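Local atomic coordinates of papain-like protease (Human betacoronavirus 2c EMC/2012, PDB entry 4RNA), a protein that probably acts as a viral cysteine protease that cleaves coronavirus polyprotein sites, a papain-like hydrolase from MERS coronavirus that carries a structural zinc site. Residues 279-291 and 294-306. Numbering follows the deposited sequence.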
loop_
_atom_site.group_PDB
_atom_site.type_symbol
_atom_site.label_atom_id
_atom_site.label_comp_id
_atom_site.label_asym_id
_atom_site.label_seq_id
_atom_site.Cartn_x
_atom_site.Cartn_y
_atom_site.Cartn_z
ATOM N N GLY A 279 8.301 -10.499 -15.959
ATOM C CA GLY A 279 7.188 -11.477 -16.136
ATOM C C GLY A 279 5.697 -11.230 -16.386
ATOM O O GLY A 279 5.287 -10.127 -16.708
ATOM N N HIS A 280 4.889 -12.289 -16.221
ATOM C CA HIS A 280 3.519 -12.310 -16.678
ATOM C C HIS A 280 2.679 -13.301 -15.900
ATOM O O HIS A 280 3.115 -14.433 -15.664
ATOM C CB HIS A 280 3.580 -12.667 -18.150
ATOM C CG HIS A 280 2.261 -12.811 -18.782
ATOM N ND1 HIS A 280 1.313 -11.865 -18.689
ATOM C CD2 HIS A 280 1.727 -13.840 -19.534
ATOM C CE1 HIS A 280 0.218 -12.274 -19.341
ATOM N NE2 HIS A 280 0.478 -13.484 -19.866
ATOM N N TYR A 281 1.479 -12.896 -15.460
ATOM C CA TYR A 281 0.651 -13.767 -14.622
ATOM C C TYR A 281 -0.373 -14.481 -15.477
ATOM O O TYR A 281 -0.914 -13.884 -16.396
ATOM C CB TYR A 281 -0.103 -12.983 -13.510
ATOM C CG TYR A 281 0.779 -12.561 -12.348
ATOM C CD1 TYR A 281 0.961 -13.405 -11.251
ATOM C CD2 TYR A 281 1.402 -11.327 -12.338
ATOM C CE1 TYR A 281 1.734 -13.025 -10.159
ATOM C CE2 TYR A 281 2.197 -10.937 -11.274
ATOM C CZ TYR A 281 2.357 -11.794 -10.184
ATOM O OH TYR A 281 3.143 -11.445 -9.101
ATOM N N VAL A 282 -0.676 -15.735 -15.137
ATOM C CA VAL A 282 -1.708 -16.488 -15.799
ATOM C C VAL A 282 -2.553 -17.169 -14.732
ATOM O O VAL A 282 -2.033 -17.719 -13.729
ATOM C CB VAL A 282 -1.056 -17.519 -16.766
ATOM C CG1 VAL A 282 -2.104 -18.341 -17.533
ATOM C CG2 VAL A 282 -0.130 -16.799 -17.739
ATOM N N HIS A 283 -3.873 -17.152 -14.920
ATOM C CA HIS A 283 -4.768 -17.769 -13.947
ATOM C C HIS A 283 -5.227 -19.101 -14.524
ATOM O O HIS A 283 -5.617 -19.146 -15.694
ATOM C CB HIS A 283 -5.986 -16.892 -13.677
ATOM C CG HIS A 283 -6.991 -17.529 -12.706
ATOM N ND1 HIS A 283 -6.766 -17.576 -11.426
ATOM C CD2 HIS A 283 -8.216 -18.150 -12.924
ATOM C CE1 HIS A 283 -7.783 -18.167 -10.768
ATOM N NE2 HIS A 283 -8.697 -18.534 -11.684
ATOM N N ALA A 284 -5.209 -20.169 -13.713
ATOM C CA ALA A 284 -5.552 -21.493 -14.218
ATOM C C ALA A 284 -6.710 -22.048 -13.408
ATOM O O ALA A 284 -6.797 -21.869 -12.152
ATOM C CB ALA A 284 -4.340 -22.452 -14.189
ATOM N N ARG A 285 -7.641 -22.691 -14.107
ATOM C CA ARG A 285 -8.734 -23.410 -13.393
ATOM C C ARG A 285 -8.825 -24.865 -13.825
ATOM O O ARG A 285 -8.459 -25.175 -14.955
ATOM C CB ARG A 285 -10.078 -22.759 -13.672
ATOM C CG ARG A 285 -10.037 -21.257 -13.473
ATOM C CD ARG A 285 -11.333 -20.873 -12.916
ATOM N NE ARG A 285 -11.334 -19.496 -12.448
ATOM C CZ ARG A 285 -12.461 -18.797 -12.404
ATOM N NH1 ARG A 285 -13.574 -19.364 -12.863
ATOM N NH2 ARG A 285 -12.479 -17.542 -11.958
ATOM N N LEU A 286 -9.288 -25.722 -12.922
ATOM C CA LEU A 286 -9.453 -27.136 -13.223
ATOM C C LEU A 286 -10.900 -27.459 -13.458
ATOM O O LEU A 286 -11.729 -27.448 -12.523
ATOM C CB LEU A 286 -8.990 -27.999 -12.060
ATOM C CG LEU A 286 -7.506 -27.955 -11.592
ATOM C CD1 LEU A 286 -7.082 -29.364 -11.237
ATOM C CD2 LEU A 286 -6.496 -27.315 -12.532
ATOM N N LYS A 287 -11.218 -27.827 -14.685
ATOM C CA LYS A 287 -12.588 -28.110 -15.015
ATOM C C LYS A 287 -12.626 -29.122 -16.120
ATOM O O LYS A 287 -11.859 -28.982 -17.067
ATOM C CB LYS A 287 -13.208 -26.816 -15.544
ATOM C CG LYS A 287 -14.704 -26.742 -15.361
ATOM C CD LYS A 287 -15.160 -25.325 -14.990
ATOM C CE LYS A 287 -14.954 -24.338 -16.132
ATOM N NZ LYS A 287 -15.834 -23.151 -15.846
ATOM N N GLY A 288 -13.562 -30.062 -16.049
ATOM C CA GLY A 288 -13.758 -31.058 -17.124
ATOM C C GLY A 288 -12.518 -31.917 -17.345
ATOM O O GLY A 288 -12.138 -32.225 -18.488
ATOM N N GLY A 289 -11.845 -32.255 -16.259
ATOM C CA GLY A 289 -10.591 -33.027 -16.346
ATOM C C GLY A 289 -9.416 -32.333 -17.005
ATOM O O GLY A 289 -8.427 -32.996 -17.346
ATOM N N LEU A 290 -9.481 -31.014 -17.193
ATOM C CA LEU A 290 -8.377 -30.283 -17.860
ATOM C C LEU A 290 -7.947 -29.048 -17.068
ATOM O O LEU A 290 -8.675 -28.606 -16.189
ATOM C CB LEU A 290 -8.765 -29.838 -19.262
ATOM C CG LEU A 290 -8.970 -30.914 -20.353
ATOM C CD1 LEU A 290 -9.595 -30.203 -21.532
ATOM C CD2 LEU A 290 -7.666 -31.603 -20.773
ATOM N N ILE A 291 -6.780 -28.509 -17.400
ATOM C CA ILE A 291 -6.336 -27.263 -16.813
ATOM C C ILE A 291 -6.697 -26.200 -17.838
ATOM O O ILE A 291 -6.197 -26.247 -18.975
ATOM C CB ILE A 291 -4.802 -27.231 -16.586
ATOM C CG1 ILE A 291 -4.355 -28.295 -15.591
ATOM C CG2 ILE A 291 -4.339 -25.821 -16.193
ATOM C CD1 ILE A 291 -2.860 -28.603 -15.655
ATOM N N PHE A 294 -6.085 -19.146 -18.325
ATOM C CA PHE A 294 -6.709 -17.892 -18.693
ATOM C C PHE A 294 -5.642 -16.836 -18.687
ATOM O O PHE A 294 -5.245 -16.276 -17.625
ATOM C CB PHE A 294 -7.803 -17.559 -17.704
ATOM C CG PHE A 294 -9.006 -18.441 -17.807
ATOM C CD1 PHE A 294 -10.009 -18.149 -18.733
ATOM C CD2 PHE A 294 -9.180 -19.527 -16.961
ATOM C CE1 PHE A 294 -11.133 -18.949 -18.838
ATOM C CE2 PHE A 294 -10.301 -20.326 -17.049
ATOM C CZ PHE A 294 -11.295 -20.033 -17.984
ATOM N N ASP A 295 -5.116 -16.596 -19.863
ATOM C CA ASP A 295 -4.039 -15.668 -19.975
ATOM C C ASP A 295 -4.619 -14.362 -20.486
ATOM O O ASP A 295 -4.691 -14.118 -21.710
ATOM C CB ASP A 295 -2.959 -16.203 -20.908
ATOM C CG ASP A 295 -1.844 -15.197 -21.113
ATOM O OD1 ASP A 295 -1.914 -14.109 -20.494
ATOM O OD2 ASP A 295 -0.910 -15.460 -21.896
ATOM N N SER A 296 -5.056 -13.534 -19.531
ATOM C CA SER A 296 -5.617 -12.201 -19.808
ATOM C C SER A 296 -6.638 -12.131 -20.973
ATOM O O SER A 296 -6.421 -11.412 -21.963
ATOM C CB SER A 296 -4.479 -11.178 -19.970
ATOM O OG SER A 296 -3.814 -10.964 -18.721
ATOM N N GLY A 297 -7.739 -12.877 -20.842
ATOM C CA GLY A 297 -8.805 -12.820 -21.832
ATOM C C GLY A 297 -8.490 -13.701 -23.040
ATOM O O GLY A 297 -8.958 -13.435 -24.140
ATOM N N THR A 298 -7.660 -14.722 -22.818
ATOM C CA THR A 298 -7.304 -15.780 -23.781
ATOM C C THR A 298 -7.470 -17.085 -22.973
ATOM O O THR A 298 -7.315 -17.047 -21.740
ATOM C CB THR A 298 -5.831 -15.580 -24.251
ATOM O OG1 THR A 298 -5.782 -14.482 -25.172
ATOM C CG2 THR A 298 -5.218 -16.851 -24.915
ATOM N N VAL A 299 -7.800 -18.211 -23.622
ATOM C CA VAL A 299 -7.846 -19.501 -22.915
ATOM C C VAL A 299 -7.144 -20.632 -23.685
ATOM O O VAL A 299 -7.185 -20.668 -24.906
ATOM C CB VAL A 299 -9.263 -19.903 -22.383
ATOM C CG1 VAL A 299 -10.173 -20.386 -23.486
ATOM C CG2 VAL A 299 -9.172 -21.027 -21.359
ATOM N N SER A 300 -6.430 -21.487 -22.965
ATOM C CA SER A 300 -5.766 -22.683 -23.498
ATOM C C SER A 300 -6.034 -23.794 -22.521
ATOM O O SER A 300 -6.301 -23.533 -21.348
ATOM C CB SER A 300 -4.262 -22.469 -23.578
ATOM O OG SER A 300 -4.014 -21.530 -24.588
ATOM N N LYS A 301 -5.980 -25.035 -23.000
ATOM C CA LYS A 301 -6.288 -26.199 -22.162
ATOM C C LYS A 301 -5.193 -27.269 -22.320
ATOM O O LYS A 301 -4.548 -27.372 -23.367
ATOM C CB LYS A 301 -7.668 -26.817 -22.485
ATOM C CG LYS A 301 -8.803 -25.838 -22.611
ATOM C CD LYS A 301 -10.025 -26.427 -23.320
ATOM C CE LYS A 301 -10.944 -25.257 -23.682
ATOM N NZ LYS A 301 -12.372 -25.645 -23.819
ATOM N N THR A 302 -4.969 -28.037 -21.258
ATOM C CA THR A 302 -3.987 -29.098 -21.281
ATOM C C THR A 302 -4.288 -29.960 -20.080
ATOM O O THR A 302 -4.932 -29.479 -19.161
ATOM C CB THR A 302 -2.544 -28.561 -21.192
ATOM O OG1 THR A 302 -1.642 -29.670 -21.289
ATOM C CG2 THR A 302 -2.316 -27.827 -19.852
ATOM N N SER A 303 -3.860 -31.228 -20.086
ATOM C CA SER A 303 -3.976 -32.078 -18.858
ATOM C C SER A 303 -2.701 -32.069 -17.982
ATOM O O SER A 303 -2.755 -32.467 -16.809
ATOM C CB SER A 303 -4.346 -33.493 -19.223
ATOM O OG SER A 303 -3.360 -33.958 -20.136
ATOM N N ASP A 304 -1.587 -31.585 -18.537
ATOM C CA ASP A 304 -0.274 -31.540 -17.848
ATOM C C ASP A 304 0.442 -30.278 -18.201
ATOM O O ASP A 304 0.551 -29.908 -19.390
ATOM C CB ASP A 304 0.632 -32.728 -18.247
ATOM C CG ASP A 304 -0.012 -34.072 -17.930
ATOM O OD1 ASP A 304 -0.782 -34.557 -18.776
ATOM O OD2 ASP A 304 0.154 -34.606 -16.806
ATOM N N TRP A 305 1.014 -29.655 -17.169
ATOM C CA TRP A 305 1.647 -28.362 -17.302
ATOM C C TRP A 305 2.762 -28.183 -16.330
ATOM O O TRP A 305 2.556 -28.240 -15.097
ATOM C CB TRP A 305 0.623 -27.249 -17.115
ATOM C CG TRP A 305 1.092 -25.882 -17.544
ATOM C CD1 TRP A 305 2.109 -25.555 -18.430
ATOM C CD2 TRP A 305 0.484 -24.598 -17.168
ATOM N NE1 TRP A 305 2.193 -24.187 -18.584
ATOM C CE2 TRP A 305 1.231 -23.564 -17.870
ATOM C CE3 TRP A 305 -0.602 -24.221 -16.354
ATOM C CZ2 TRP A 305 0.914 -22.193 -17.732
ATOM C CZ3 TRP A 305 -0.918 -22.842 -16.231
ATOM C CH2 TRP A 305 -0.177 -21.863 -16.897
ATOM N N LYS A 306 3.950 -27.956 -16.893
ATOM C CA LYS A 306 5.121 -27.579 -16.132
ATOM C C LYS A 306 5.167 -26.062 -16.114
ATOM O O LYS A 306 5.307 -25.407 -17.136
ATOM C CB LYS A 306 6.434 -28.151 -16.716
ATOM C CG LYS A 306 7.636 -27.898 -15.788
ATOM C CD LYS A 306 8.846 -28.775 -16.093
ATOM C CE LYS A 306 9.633 -28.287 -17.300
ATOM N NZ LYS A 306 10.921 -29.027 -17.445
HETATM O O HOH W 1 -3.647 -13.289 -16.822
#
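Val-282, Ala-284 and Ile-291 converge on the indole of Trp-305, a clear instance of one flat side chain gathering residues from two strands. Ala-284 CB meets the indole edge at Trp-305 CZ3 (4.0 Å), whereas CG1 of Val-282 comes in obliquely at CH2. Ile-291 CD1 reaches Trp-305 CB (4.0 Å) while its CG2 lies by the six-membered ring. Val-270 and Lys-293, the latter through a cation-pi contact, add to this packing. On the face bearing His-283, CG of Arg-285 sits 3.7 Å from Phe-294 CE2, and Val-299 CG2 lies over one face of that phenyl, toward its rim. Arg-285 NE donates to His-283 NE2 (2.9 Å), each atom in the other group's plane though the planes stand nearly perpendicular; Asn-269 at ND1 helps fix the imidazole, and Met-120 O holds Arg-285 NH2.

The scaffold is an antiparallel meander in what is, in this family, the palm: strand 280-287 passes through a type I' turn at Lys-287 to Leu-290 into 290-294, which pairs with 299-302. His-283 with Phe-294 and Ile-291 with Thr-302 are hydrogen-bonded pairs. At the far end, Asp-295 CG stands anti to N (chi1 176°), bringing OD1 to His-280 NE2 (2.6 Å); the bond is bent (133°) and meets OD1 from above the carboxylate plane, consistent with the His-Asp part of a papain-like catalytic triad. Water 1 bridges Tyr-281 O to Ser-296 OG nearby.

Leu-290 CD2 still packs on Thr-302 backbone and Ser-303 CB, but the packing thins at solvent-exposed Gly-288 and Gly-289, and Lys-301 carries its amine away from Leu-290.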